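Local coordinates for extracellular solute-binding protein, family 1 (Bifidobacterium longum subsp. infantis ATCC 15697, PDB 3OMB) that probably captures a solute outside the cell and hands it to a membrane transporter, and also binds a magnesium ion, at residues 98-103 against 352-357; 44-49 against 416-421; 126-131 against 150-155; 53-58 against 74-79; 374-379 against 425-430. All blocks are in the same frame, centred on the assembly; numbering follows the deposited sequence. Where two conformers were deposited one is given.

Contact 1. Residues 98-103 against 352-357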
# COMPACT_ATOMS: atom_id res chain seq x y z
N VAL A 98 -2.69 -23.74 8.30
CA VAL A 98 -2.47 -22.82 7.20
C VAL A 98 -2.89 -21.43 7.70
O VAL A 98 -3.91 -21.29 8.37
CB VAL A 98 -3.28 -23.22 5.94
CG1 VAL A 98 -3.14 -22.17 4.79
CG2 VAL A 98 -2.88 -24.63 5.46
N ASN A 99 -2.10 -20.42 7.37
CA ASN A 99 -2.34 -19.08 7.87
C ASN A 99 -2.30 -18.08 6.73
O ASN A 99 -1.29 -17.97 6.03
CB ASN A 99 -1.31 -18.73 8.93
CG ASN A 99 -1.33 -19.69 10.08
OD1 ASN A 99 -2.07 -19.50 11.02
ND2 ASN A 99 -0.52 -20.74 10.00
N LEU A 100 -3.41 -17.37 6.56
CA LEU A 100 -3.56 -16.39 5.49
C LEU A 100 -3.47 -14.98 6.05
O LEU A 100 -4.34 -14.55 6.80
CB LEU A 100 -4.87 -16.61 4.71
CG LEU A 100 -5.18 -18.05 4.25
CD1 LEU A 100 -6.43 -18.07 3.38
CD2 LEU A 100 -4.01 -18.71 3.50
N ASN A 101 -2.42 -14.26 5.66
CA ASN A 101 -2.13 -12.93 6.16
C ASN A 101 -2.11 -12.89 7.68
O ASN A 101 -2.60 -11.95 8.28
CB ASN A 101 -3.11 -11.89 5.61
CG ASN A 101 -2.83 -11.53 4.17
OD1 ASN A 101 -1.77 -11.02 3.84
ND2 ASN A 101 -3.81 -11.76 3.30
N GLY A 102 -1.57 -13.95 8.28
CA GLY A 102 -1.45 -14.02 9.73
C GLY A 102 -0.11 -13.53 10.23
O GLY A 102 -0.05 -12.72 11.14
N TYR A 103 0.95 -13.99 9.59
CA TYR A 103 2.32 -13.83 10.09
C TYR A 103 3.27 -13.41 9.01
O TYR A 103 3.04 -13.63 7.84
CB TYR A 103 2.80 -15.18 10.63
CG TYR A 103 1.87 -15.74 11.66
CD1 TYR A 103 1.83 -15.21 12.94
CD2 TYR A 103 0.99 -16.77 11.34
CE1 TYR A 103 0.94 -15.69 13.89
CE2 TYR A 103 0.11 -17.28 12.29
CZ TYR A 103 0.09 -16.74 13.56
OH TYR A 103 -0.77 -17.23 14.50
N ALA A 352 4.12 -11.72 2.77
CA ALA A 352 3.56 -12.43 3.93
C ALA A 352 2.09 -12.84 3.84
O ALA A 352 1.31 -12.59 4.75
CB ALA A 352 3.83 -11.60 5.22
N GLY A 353 1.72 -13.48 2.75
CA GLY A 353 0.36 -13.95 2.59
C GLY A 353 0.15 -15.34 3.16
O GLY A 353 -0.79 -15.54 3.94
N LEU A 354 0.99 -16.30 2.78
CA LEU A 354 0.83 -17.67 3.25
C LEU A 354 1.96 -18.21 4.13
O LEU A 354 3.12 -18.13 3.76
CB LEU A 354 0.60 -18.62 2.07
CG LEU A 354 0.06 -19.99 2.52
CD1 LEU A 354 -1.23 -20.36 1.86
CD2 LEU A 354 1.13 -21.04 2.27
N SER A 355 1.59 -18.77 5.28
CA SER A 355 2.52 -19.50 6.15
C SER A 355 1.88 -20.79 6.68
O SER A 355 0.68 -20.85 6.95
CB SER A 355 3.03 -18.61 7.29
OG SER A 355 1.97 -17.99 8.01
N ILE A 356 2.70 -21.83 6.81
CA ILE A 356 2.20 -23.13 7.24
C ILE A 356 2.89 -23.55 8.50
O ILE A 356 4.11 -23.41 8.63
CB ILE A 356 2.31 -24.20 6.11
CG1 ILE A 356 1.26 -23.91 5.03
CG2 ILE A 356 2.10 -25.62 6.65
CD1 ILE A 356 1.50 -24.62 3.72
N SER A 357 2.09 -24.04 9.45
CA SER A 357 2.60 -24.57 10.70
C SER A 357 3.55 -25.73 10.43
O SER A 357 3.22 -26.65 9.67
CB SER A 357 1.43 -25.05 11.56
OG SER A 357 1.90 -25.67 12.75
O HOH W 1 0.20 -15.86 7.12
O HOH W 2 1.45 -11.22 7.37
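Strand 98-100 runs antiparallel to strand 352-356, 162° between their directions, with N99 and S355 the hydrogen-bonded pair between the non-hydrogen-bonded pairs V98-I356 and L100-L354. N101 N carries the ladder one rung into the loop, 2.7 Å from G353 O on a lone pair. G353 and L354 both face I152, a classic beta bulge. L354 serves two neighbours with one methyl: its CD1 lies 3.6 Å from L100 CD2, the chains side by side, and 3.9 Å from V98 CG1. S355 O takes two bonds from N99: the ladder bond from N at 2.8 Å, and a longer one from ND2 at 3.3 Å on the face opposite the leucines. With CG turned beside the backbone N (chi1 -59°), ND2 reaches the same oxygen from above its carbonyl plane; it also bonds A96 O. In the conformer described, S355 OG sits at the edge of the Y103 ring, 3.7 Å from CD2, and shares a water with N99 O and G102 N. Adding a late antiparallel strand to an early parallel sheet is characteristic of type 2 solute-binding folds. Hydrocarbon packs one face against helix 363-373, while amide and water satisfy buried polar atoms on the other.

Contact 2. Residues 44-49 against 416-421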
# COMPACT_ATOMS: atom_id res chain seq x y z
N VAL A 44 -7.36 -23.36 9.19
CA VAL A 44 -6.87 -22.25 8.40
C VAL A 44 -7.27 -20.97 9.07
O VAL A 44 -8.47 -20.68 9.20
CB VAL A 44 -7.46 -22.26 6.98
CG1 VAL A 44 -6.88 -21.10 6.15
CG2 VAL A 44 -7.19 -23.58 6.30
N LEU A 45 -6.29 -20.19 9.49
CA LEU A 45 -6.54 -18.84 9.97
C LEU A 45 -6.59 -17.91 8.73
O LEU A 45 -5.76 -18.04 7.84
CB LEU A 45 -5.42 -18.41 10.91
CG LEU A 45 -5.51 -16.92 11.25
CD1 LEU A 45 -6.04 -16.75 12.65
CD2 LEU A 45 -4.16 -16.26 11.05
N VAL A 46 -7.56 -17.00 8.69
CA VAL A 46 -7.74 -16.08 7.56
C VAL A 46 -8.14 -14.69 8.09
O VAL A 46 -9.14 -14.52 8.79
CB VAL A 46 -8.79 -16.60 6.51
CG1 VAL A 46 -10.16 -16.92 7.14
CG2 VAL A 46 -8.93 -15.61 5.37
N LYS A 47 -7.34 -13.70 7.74
CA LYS A 47 -7.66 -12.31 8.04
C LYS A 47 -8.71 -11.82 7.05
O LYS A 47 -8.63 -12.13 5.86
CB LYS A 47 -6.39 -11.47 7.92
CG LYS A 47 -6.54 -10.06 8.49
CD LYS A 47 -5.38 -9.19 8.06
CE LYS A 47 -4.30 -9.16 9.12
NZ LYS A 47 -3.04 -8.61 8.55
N LYS A 48 -9.67 -11.05 7.56
CA LYS A 48 -10.82 -10.55 6.79
C LYS A 48 -10.97 -9.02 6.93
O LYS A 48 -10.51 -8.43 7.91
CB LYS A 48 -12.12 -11.18 7.31
CG LYS A 48 -12.11 -12.70 7.48
CD LYS A 48 -12.21 -13.44 6.14
CE LYS A 48 -13.55 -13.20 5.43
NZ LYS A 48 -14.74 -13.58 6.23
N ASN A 49 -11.62 -8.39 5.96
CA ASN A 49 -12.13 -7.03 6.15
C ASN A 49 -13.53 -7.18 6.76
O ASN A 49 -14.23 -8.16 6.48
CB ASN A 49 -12.20 -6.28 4.80
CG ASN A 49 -10.83 -5.94 4.21
OD1 ASN A 49 -9.89 -5.61 4.94
ND2 ASN A 49 -10.72 -5.99 2.88
N PRO A 416 -18.02 -10.90 -1.53
CA PRO A 416 -18.04 -12.37 -1.68
C PRO A 416 -16.65 -13.03 -1.68
O PRO A 416 -16.54 -14.25 -1.92
CB PRO A 416 -18.76 -12.57 -3.02
CG PRO A 416 -18.44 -11.36 -3.80
CD PRO A 416 -18.26 -10.22 -2.82
N GLY A 417 -15.61 -12.25 -1.42
CA GLY A 417 -14.26 -12.80 -1.37
C GLY A 417 -13.37 -12.09 -0.38
O GLY A 417 -13.85 -11.39 0.51
N LEU A 418 -12.06 -12.29 -0.53
CA LEU A 418 -11.06 -11.67 0.32
C LEU A 418 -10.49 -10.36 -0.24
O LEU A 418 -9.77 -9.64 0.47
CB LEU A 418 -9.91 -12.65 0.57
CG LEU A 418 -10.29 -13.89 1.38
CD1 LEU A 418 -9.12 -14.83 1.48
CD2 LEU A 418 -10.79 -13.50 2.78
N SER A 419 -10.79 -10.08 -1.51
CA SER A 419 -10.40 -8.81 -2.13
C SER A 419 -8.88 -8.63 -2.01
O SER A 419 -8.12 -9.57 -2.32
CB SER A 419 -11.19 -7.63 -1.51
OG SER A 419 -11.01 -6.45 -2.30
N GLU A 420 -8.43 -7.48 -1.53
CA GLU A 420 -6.98 -7.26 -1.43
C GLU A 420 -6.26 -8.20 -0.42
O GLU A 420 -5.03 -8.25 -0.41
CB GLU A 420 -6.64 -5.77 -1.17
CG GLU A 420 -6.68 -5.35 0.32
CD GLU A 420 -8.07 -5.01 0.84
OE1 GLU A 420 -9.02 -5.04 0.04
OE2 GLU A 420 -8.21 -4.72 2.05
N LEU A 421 -7.02 -8.92 0.41
CA LEU A 421 -6.45 -9.90 1.35
C LEU A 421 -6.37 -11.30 0.76
O LEU A 421 -6.26 -12.29 1.49
CB LEU A 421 -7.25 -9.93 2.66
CG LEU A 421 -7.11 -8.67 3.52
CD1 LEU A 421 -8.27 -8.57 4.49
CD2 LEU A 421 -5.76 -8.64 4.27
O HOH W 3 -6.52 -13.16 4.22
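E420 OE2 is gripped by two groups: N49 ND2, 2.9 Å away, and R79 NH1, which makes a salt bridge. The N49 donor meets this oxygen from above the carboxylate plane, 37° out of it, yet the oxygen lies close to the amide's own plane. R79 also gives its NE to N49 OD1, so one guanidinium ties amide and carboxylate together and probably keeps E420 ionised. E420 gets there by a bend at chi2 (-83°) that folds the carboxylate back toward N49. N49 lies just past the end of strand 41-48; in type 2 solute-binding folds the loops beyond such parallel strands generally border the ligand cleft, though no solute is bound here. Behind the polar group, L421 straddles the strand's end. Its CD1 lies 3.4 Å from N49 OD1, and its CD2 reaches K47 CD, the two chains crossing at about a right angle. L418 sends CD2 between two neighbours, 3.6 Å from K48 CD and 3.8 Å from V46 CG2. The K48 chain, bent at three torsions, curls over this leucine and delivers NZ to E76 OE1 and E53 O. A water donates to both K47 O and L421 O, at 2.9 Å from K47 O.

Contact 3. Residues 126-131 against 150-155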
# COMPACT_ATOMS: atom_id res chain seq x y z
N PRO A 126 3.48 -26.36 -7.27
CA PRO A 126 3.71 -25.94 -8.65
C PRO A 126 3.10 -24.57 -9.00
O PRO A 126 3.72 -23.82 -9.75
CB PRO A 126 3.03 -27.05 -9.46
CG PRO A 126 2.03 -27.61 -8.53
CD PRO A 126 2.72 -27.62 -7.22
N ASN A 127 1.95 -24.23 -8.44
CA ASN A 127 1.34 -22.90 -8.68
C ASN A 127 2.15 -21.75 -8.09
O ASN A 127 2.18 -20.65 -8.64
CB ASN A 127 -0.10 -22.85 -8.17
CG ASN A 127 -1.02 -23.76 -8.97
OD1 ASN A 127 -0.93 -23.82 -10.19
ND2 ASN A 127 -1.93 -24.47 -8.29
N VAL A 128 2.81 -22.02 -6.98
CA VAL A 128 3.73 -21.05 -6.37
C VAL A 128 4.98 -20.88 -7.23
O VAL A 128 5.43 -19.74 -7.48
CB VAL A 128 4.10 -21.48 -4.95
CG1 VAL A 128 5.06 -20.50 -4.34
CG2 VAL A 128 2.82 -21.65 -4.10
N LYS A 129 5.53 -22.01 -7.71
CA LYS A 129 6.68 -21.96 -8.62
C LYS A 129 6.34 -21.14 -9.87
O LYS A 129 7.17 -20.36 -10.36
CB LYS A 129 7.17 -23.36 -9.03
CG LYS A 129 7.95 -24.11 -7.93
CD LYS A 129 8.82 -25.21 -8.52
CE LYS A 129 8.00 -26.41 -8.95
NZ LYS A 129 8.88 -27.38 -9.72
N ALA A 130 5.13 -21.31 -10.38
CA ALA A 130 4.66 -20.54 -11.55
C ALA A 130 4.61 -19.04 -11.26
O ALA A 130 4.96 -18.22 -12.11
CB ALA A 130 3.29 -21.04 -11.98
N PHE A 131 4.17 -18.70 -10.05
CA PHE A 131 4.06 -17.34 -9.58
C PHE A 131 5.46 -16.74 -9.54
O PHE A 131 5.69 -15.66 -10.11
CB PHE A 131 3.35 -17.34 -8.21
CG PHE A 131 3.26 -15.99 -7.50
CD1 PHE A 131 3.09 -14.79 -8.21
CD2 PHE A 131 3.27 -15.95 -6.11
CE1 PHE A 131 2.99 -13.57 -7.54
CE2 PHE A 131 3.16 -14.73 -5.42
CZ PHE A 131 3.03 -13.53 -6.14
N TYR A 150 9.38 -18.73 4.46
CA TYR A 150 8.49 -18.92 5.59
C TYR A 150 7.12 -18.31 5.33
O TYR A 150 6.13 -18.73 5.91
CB TYR A 150 9.11 -18.33 6.85
CG TYR A 150 10.18 -19.21 7.44
CD1 TYR A 150 9.91 -20.56 7.73
CD2 TYR A 150 11.44 -18.71 7.74
CE1 TYR A 150 10.87 -21.37 8.29
CE2 TYR A 150 12.42 -19.52 8.31
CZ TYR A 150 12.12 -20.85 8.58
OH TYR A 150 13.06 -21.68 9.12
N ALA A 151 7.07 -17.33 4.43
CA ALA A 151 5.84 -16.60 4.17
C ALA A 151 5.81 -16.23 2.71
O ALA A 151 6.61 -15.44 2.27
CB ALA A 151 5.76 -15.32 5.05
N ILE A 152 4.87 -16.81 1.98
CA ILE A 152 4.77 -16.56 0.54
C ILE A 152 3.95 -15.30 0.28
O ILE A 152 2.90 -15.08 0.92
CB ILE A 152 4.19 -17.78 -0.19
CG1 ILE A 152 4.94 -19.03 0.31
CG2 ILE A 152 4.27 -17.60 -1.71
CD1 ILE A 152 4.78 -20.30 -0.53
N ALA A 153 4.42 -14.50 -0.65
CA ALA A 153 3.73 -13.29 -1.06
C ALA A 153 2.48 -13.62 -1.87
O ALA A 153 2.23 -14.77 -2.25
CB ALA A 153 4.68 -12.38 -1.89
N ASP A 154 1.69 -12.59 -2.14
CA ASP A 154 0.53 -12.73 -3.02
C ASP A 154 0.51 -11.58 -4.04
O ASP A 154 1.21 -10.59 -3.90
CB ASP A 154 -0.74 -12.77 -2.19
CG ASP A 154 -0.75 -11.73 -1.10
OD1 ASP A 154 -0.92 -10.53 -1.43
OD2 ASP A 154 -0.56 -12.10 0.09
N GLY A 155 -0.29 -11.73 -5.08
CA GLY A 155 -0.40 -10.70 -6.12
C GLY A 155 -1.82 -10.52 -6.59
O GLY A 155 -2.56 -11.48 -6.71
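V128 and F131 make a buried helix-on-strand contact, one turn of helix 126-134 laid against strand 152-155, which pairs with strand 349-350. The two short axes pass 10.4 Å apart at 68°, bridged from the helix by two side chains, with no hydrogen bond across. V128 and I152 meet tip to tip, CG1 of the valine 3.8 Å from CD1 of the isoleucine. One turn on, F131 approaches backbone instead of side chain. Its CG is anti to the backbone N (chi1 175°), which throws the ring off the helix toward the strand, edge first to A153 O, which lies 3.3 Å from CE2 near the ring plane. CZ lies 3.8 Å from D154 C. The A153 carbonyl faces the weakly positive rim of the ring, while its hydrogen bond comes from Y374 OH. F131 also stacks on W425 and touches A138 of helix 136-142, whose S142 packs on I152; strand 152-155 itself bonds to G353 and L354 near one end and to G424 and I426 at the other.

Contact 4. Residues 53-58 against 74-79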
# COMPACT_ATOMS: atom_id res chain seq x y z
N GLU A 53 -18.36 -11.17 3.59
CA GLU A 53 -19.15 -12.35 3.91
C GLU A 53 -18.31 -13.39 4.70
O GLU A 53 -17.08 -13.43 4.59
CB GLU A 53 -19.64 -12.86 2.55
CG GLU A 53 -20.04 -14.30 2.36
CD GLU A 53 -20.91 -14.46 1.10
OE1 GLU A 53 -20.39 -14.91 0.04
OE2 GLU A 53 -22.11 -14.11 1.16
N LYS A 54 -18.98 -14.20 5.51
CA LYS A 54 -18.30 -15.30 6.22
C LYS A 54 -17.83 -16.36 5.23
O LYS A 54 -18.50 -16.59 4.21
CB LYS A 54 -19.20 -15.93 7.30
CG LYS A 54 -19.60 -14.98 8.42
CD LYS A 54 -20.25 -15.75 9.59
CE LYS A 54 -20.56 -14.84 10.82
NZ LYS A 54 -21.78 -13.98 10.62
N MSE A 55 -16.69 -16.99 5.54
CA MSE A 55 -16.11 -18.06 4.72
C MSE A 55 -17.12 -19.16 4.45
O MSE A 55 -17.21 -19.68 3.34
CB MSE A 55 -14.88 -18.71 5.41
CG MSE A 55 -13.70 -17.79 5.73
SE MSE A 55 -13.12 -16.71 4.22
CE MSE A 55 -12.78 -18.13 2.93
N ALA A 56 -17.90 -19.50 5.47
CA ALA A 56 -18.92 -20.53 5.33
C ALA A 56 -19.94 -20.25 4.22
O ALA A 56 -20.50 -21.18 3.67
CB ALA A 56 -19.62 -20.80 6.68
N ASN A 57 -20.17 -18.98 3.87
CA ASN A 57 -21.14 -18.61 2.81
C ASN A 57 -20.51 -18.41 1.43
O ASN A 57 -21.20 -18.02 0.49
CB ASN A 57 -21.92 -17.34 3.15
CG ASN A 57 -22.75 -17.46 4.40
OD1 ASN A 57 -22.68 -16.60 5.26
ND2 ASN A 57 -23.55 -18.52 4.51
N MSE A 58 -19.21 -18.67 1.30
CA MSE A 58 -18.55 -18.48 0.03
C MSE A 58 -18.44 -19.81 -0.72
O MSE A 58 -17.83 -20.77 -0.22
CB MSE A 58 -17.16 -17.84 0.23
CG MSE A 58 -17.19 -16.44 0.84
SE MSE A 58 -15.36 -15.89 1.18
CE MSE A 58 -15.60 -14.14 1.97
N TRP A 74 -12.30 -23.03 9.31
CA TRP A 74 -11.87 -21.63 9.12
C TRP A 74 -11.80 -20.90 10.45
O TRP A 74 -12.71 -20.99 11.26
CB TRP A 74 -12.82 -20.87 8.19
CG TRP A 74 -12.84 -21.40 6.77
CD1 TRP A 74 -13.77 -22.26 6.21
CD2 TRP A 74 -11.88 -21.12 5.74
NE1 TRP A 74 -13.44 -22.51 4.88
CE2 TRP A 74 -12.28 -21.83 4.58
CE3 TRP A 74 -10.71 -20.33 5.68
CZ2 TRP A 74 -11.56 -21.76 3.37
CZ3 TRP A 74 -9.99 -20.27 4.47
CH2 TRP A 74 -10.41 -20.99 3.34
N GLN A 75 -10.74 -20.16 10.66
CA GLN A 75 -10.71 -19.28 11.82
C GLN A 75 -10.59 -17.85 11.31
O GLN A 75 -9.51 -17.41 10.95
CB GLN A 75 -9.54 -19.68 12.74
CG GLN A 75 -9.60 -19.05 14.11
CD GLN A 75 -8.22 -18.98 14.77
OE1 GLN A 75 -7.97 -18.09 15.58
NE2 GLN A 75 -7.32 -19.92 14.44
N GLU A 76 -11.71 -17.14 11.27
CA GLU A 76 -11.76 -15.82 10.64
C GLU A 76 -11.46 -14.73 11.64
O GLU A 76 -12.08 -14.68 12.69
CB GLU A 76 -13.13 -15.57 10.04
CG GLU A 76 -13.57 -16.67 9.10
CD GLU A 76 -15.01 -16.50 8.65
OE1 GLU A 76 -15.29 -15.58 7.86
OE2 GLU A 76 -15.85 -17.30 9.07
N VAL A 77 -10.52 -13.85 11.30
CA VAL A 77 -10.18 -12.73 12.17
C VAL A 77 -10.13 -11.43 11.38
O VAL A 77 -9.56 -11.41 10.30
CB VAL A 77 -8.82 -12.97 12.93
CG1 VAL A 77 -8.96 -14.08 13.99
CG2 VAL A 77 -7.66 -13.25 11.96
N THR A 78 -10.71 -10.36 11.90
CA THR A 78 -10.61 -9.05 11.24
C THR A 78 -9.23 -8.42 11.47
O THR A 78 -8.48 -8.87 12.34
CB THR A 78 -11.70 -8.07 11.70
OG1 THR A 78 -11.56 -7.88 13.12
CG2 THR A 78 -13.10 -8.59 11.39
N ARG A 79 -8.92 -7.39 10.70
CA ARG A 79 -7.62 -6.71 10.78
C ARG A 79 -7.30 -6.27 12.19
O ARG A 79 -6.16 -6.40 12.65
CB ARG A 79 -7.58 -5.50 9.85
CG ARG A 79 -7.57 -5.84 8.37
CD ARG A 79 -7.50 -4.56 7.55
NE ARG A 79 -7.47 -4.79 6.11
CZ ARG A 79 -6.36 -5.00 5.39
NH1 ARG A 79 -6.45 -5.18 4.07
NH2 ARG A 79 -5.16 -5.02 5.98
O HOH W 4 -17.53 -18.73 8.06
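A Met-aromatic contact pins the loop of a beta-alpha-beta crossover: 53-58 lies between strand 41-48 and helix 59-68, and W74 belongs to the parallel neighbouring strand 71-78 into which the helix returns. M55, present as selenomethionine, arches over one face of the W74 indole. Its CB starts over the five-membered ring, 3.6 Å from W74 CG. Bends at chi2 and chi3 (-50° and -56°) then curl the chain so that its terminal methyl comes down on the six-membered ring. There M55 CE stands 3.7 Å from the centroid of the W74 benzene ring, close to the normal, a CH-pi contact. M55 SE rides higher, 4.8 Å from the same centroid. E76 packs on the same stem from another side, its CD 3.5 Å from M55 CG. Extended beyond CG, E76 brings its carboxylate to the backbone N of M55, where the 3-10 turn 55-57 begins. M55 N donates to E76 OE1 over 3.1 Å, a nearly straight bond. A backbone N-H at the head of this turn and the salt bridge from K48 NZ, both on OE1, would together stabilise the negative charge. W60 and A61 of helix 59-68 also pack on M55. M55 N reaches OE1 from well above the carboxylate plane, 51° out of it, and K54 CA lies 3.4 Å from that same oxygen.

Contact 5. Residues 374-379 against 425-430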
# COMPACT_ATOMS: atom_id res chain seq x y z
N TYR A 374 -3.14 -20.82 -4.80
CA TYR A 374 -2.35 -20.13 -5.83
C TYR A 374 -2.72 -20.49 -7.28
O TYR A 374 -2.13 -19.95 -8.23
CB TYR A 374 -0.85 -20.28 -5.55
CG TYR A 374 -0.38 -19.37 -4.42
CD1 TYR A 374 -0.71 -19.65 -3.08
CD2 TYR A 374 0.36 -18.21 -4.68
CE1 TYR A 374 -0.29 -18.81 -2.04
CE2 TYR A 374 0.77 -17.35 -3.64
CZ TYR A 374 0.45 -17.66 -2.33
OH TYR A 374 0.86 -16.83 -1.30
N SER A 375 -3.71 -21.35 -7.48
CA SER A 375 -4.22 -21.55 -8.84
C SER A 375 -5.11 -20.38 -9.27
O SER A 375 -5.67 -19.67 -8.43
CB SER A 375 -5.03 -22.85 -8.95
OG SER A 375 -6.27 -22.69 -8.30
N GLU A 376 -5.23 -20.20 -10.58
CA GLU A 376 -5.97 -19.10 -11.13
C GLU A 376 -7.44 -19.17 -10.68
O GLU A 376 -8.03 -18.14 -10.28
CB GLU A 376 -5.88 -19.13 -12.67
CG GLU A 376 -6.57 -17.94 -13.32
CD GLU A 376 -6.39 -17.90 -14.83
OE1 GLU A 376 -5.39 -18.46 -15.34
OE2 GLU A 376 -7.24 -17.30 -15.51
N LYS A 377 -8.01 -20.37 -10.72
CA LYS A 377 -9.38 -20.57 -10.32
C LYS A 377 -9.66 -20.02 -8.93
O LYS A 377 -10.64 -19.30 -8.72
CB LYS A 377 -9.76 -22.05 -10.41
CG LYS A 377 -11.09 -22.38 -9.75
CD LYS A 377 -11.80 -23.53 -10.46
CE LYS A 377 -11.49 -24.83 -9.80
NZ LYS A 377 -12.08 -25.97 -10.58
N TYR A 378 -8.82 -20.37 -7.97
CA TYR A 378 -9.08 -19.92 -6.61
C TYR A 378 -8.52 -18.53 -6.33
O TYR A 378 -9.03 -17.85 -5.47
CB TYR A 378 -8.71 -20.98 -5.56
CG TYR A 378 -9.59 -22.19 -5.74
CD1 TYR A 378 -10.95 -22.10 -5.47
CD2 TYR A 378 -9.09 -23.40 -6.24
CE1 TYR A 378 -11.80 -23.19 -5.66
CE2 TYR A 378 -9.93 -24.51 -6.42
CZ TYR A 378 -11.28 -24.39 -6.13
OH TYR A 378 -12.14 -25.44 -6.32
N SER A 379 -7.53 -18.08 -7.10
CA SER A 379 -6.98 -16.75 -6.85
C SER A 379 -7.97 -15.68 -7.30
O SER A 379 -8.19 -14.70 -6.57
CB SER A 379 -5.60 -16.57 -7.48
OG SER A 379 -4.64 -17.35 -6.77
N TRP A 425 -2.34 -15.61 -6.47
CA TRP A 425 -1.80 -14.65 -7.42
C TRP A 425 -2.65 -14.63 -8.69
O TRP A 425 -3.14 -15.66 -9.11
CB TRP A 425 -0.33 -14.94 -7.74
CG TRP A 425 -0.06 -16.12 -8.65
CD1 TRP A 425 -0.34 -17.44 -8.38
CD2 TRP A 425 0.53 -16.09 -9.96
NE1 TRP A 425 0.06 -18.22 -9.43
CE2 TRP A 425 0.58 -17.42 -10.42
CE3 TRP A 425 1.02 -15.06 -10.78
CZ2 TRP A 425 1.11 -17.77 -11.68
CZ3 TRP A 425 1.56 -15.41 -12.05
CH2 TRP A 425 1.59 -16.75 -12.48
N ILE A 426 -2.85 -13.44 -9.25
CA ILE A 426 -3.59 -13.29 -10.50
C ILE A 426 -2.55 -13.25 -11.59
O ILE A 426 -1.75 -12.30 -11.64
CB ILE A 426 -4.41 -11.98 -10.57
CG1 ILE A 426 -5.40 -11.86 -9.40
CG2 ILE A 426 -5.16 -11.87 -11.93
CD1 ILE A 426 -6.45 -12.90 -9.37
N PRO A 427 -2.54 -14.28 -12.47
CA PRO A 427 -1.49 -14.40 -13.49
C PRO A 427 -1.68 -13.38 -14.62
O PRO A 427 -2.81 -12.92 -14.84
CB PRO A 427 -1.68 -15.82 -14.00
CG PRO A 427 -3.22 -16.08 -13.82
CD PRO A 427 -3.58 -15.32 -12.57
N ASP A 428 -0.60 -13.04 -15.33
CA ASP A 428 -0.68 -12.02 -16.39
C ASP A 428 -1.58 -12.44 -17.53
O ASP A 428 -2.13 -11.59 -18.25
CB ASP A 428 0.69 -11.69 -16.95
CG ASP A 428 1.51 -10.83 -16.01
OD1 ASP A 428 0.96 -10.34 -14.99
OD2 ASP A 428 2.73 -10.66 -16.30
N GLU A 429 -1.75 -13.75 -17.70
CA GLU A 429 -2.60 -14.24 -18.79
C GLU A 429 -4.10 -14.01 -18.49
O GLU A 429 -4.91 -14.13 -19.39
CB GLU A 429 -2.24 -15.70 -19.19
CG GLU A 429 -2.30 -16.72 -18.05
CD GLU A 429 -1.00 -16.86 -17.21
OE1 GLU A 429 -0.10 -15.96 -17.22
OE2 GLU A 429 -0.90 -17.90 -16.50
N ALA A 430 -4.45 -13.66 -17.25
CA ALA A 430 -5.85 -13.39 -16.91
C ALA A 430 -6.28 -11.97 -17.29
O ALA A 430 -5.57 -11.01 -17.00
CB ALA A 430 -6.09 -13.60 -15.45
O HOH W 5 -2.95 -18.12 -10.18
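Hydrogen bonds join the start of helix 376-384 to the loop 425-430: W425 N donates to S379 OG at 2.9 Å, and the same hydroxyl bonds L373 O. A water donates to both Y374 O and W425 O, lying 2.8 Å from Y374 O and above one face of the indole. S375, the N-cap of this helix, accepts a weak capping bond from Y378 N. Aromatic packing is edge-on: W425 CD1 meets the rim of the Y374 ring, 3.8 Å from CD2, the side chains crossing at about a right angle. Among the aliphatic contacts, E376 lies across P427, its CG 3.9 Å from P427 CG. Fully extended, E376 carries OE2 on to A430 CB, where the type I turn 427-430 ends, while its carboxylate bonds Y399 and H397. I426 CD1 lies 4.2 Å from S379 CB. Helix 126-134 touches both segments, through N127 and V128 on Y374 and Q134 on W425, while Y378 leans on helix 59-68 and the I426 backbone bonds to G155 of strand 152-155.

Overall arrangement
Contacts 1, 2 and 4 share the mixed sheet ordered 71-78, 41-48, 98-100, 352-356: L45 bonds V98 and L100 between contacts 1 and 2, whose centres are 12 Å apart, and contacts 2 and 4 lie closer, centres 7 Å apart. Contact 3 joins contact 1 through the I152 bonds to G353 and L354, centres 12 Å apart, and contact 5, centres 11 Å apart, through F131 against W425 and A153 O bonded to Y374 OH. Contacts 2 and 5 use nearby parts of one loop, 416-421 and 425-430, and their segments alternate along the chain. All five probably belong to one lobe; the magnesium site of D199, N201, N203, Q205, D207 and E208 lies away from every one.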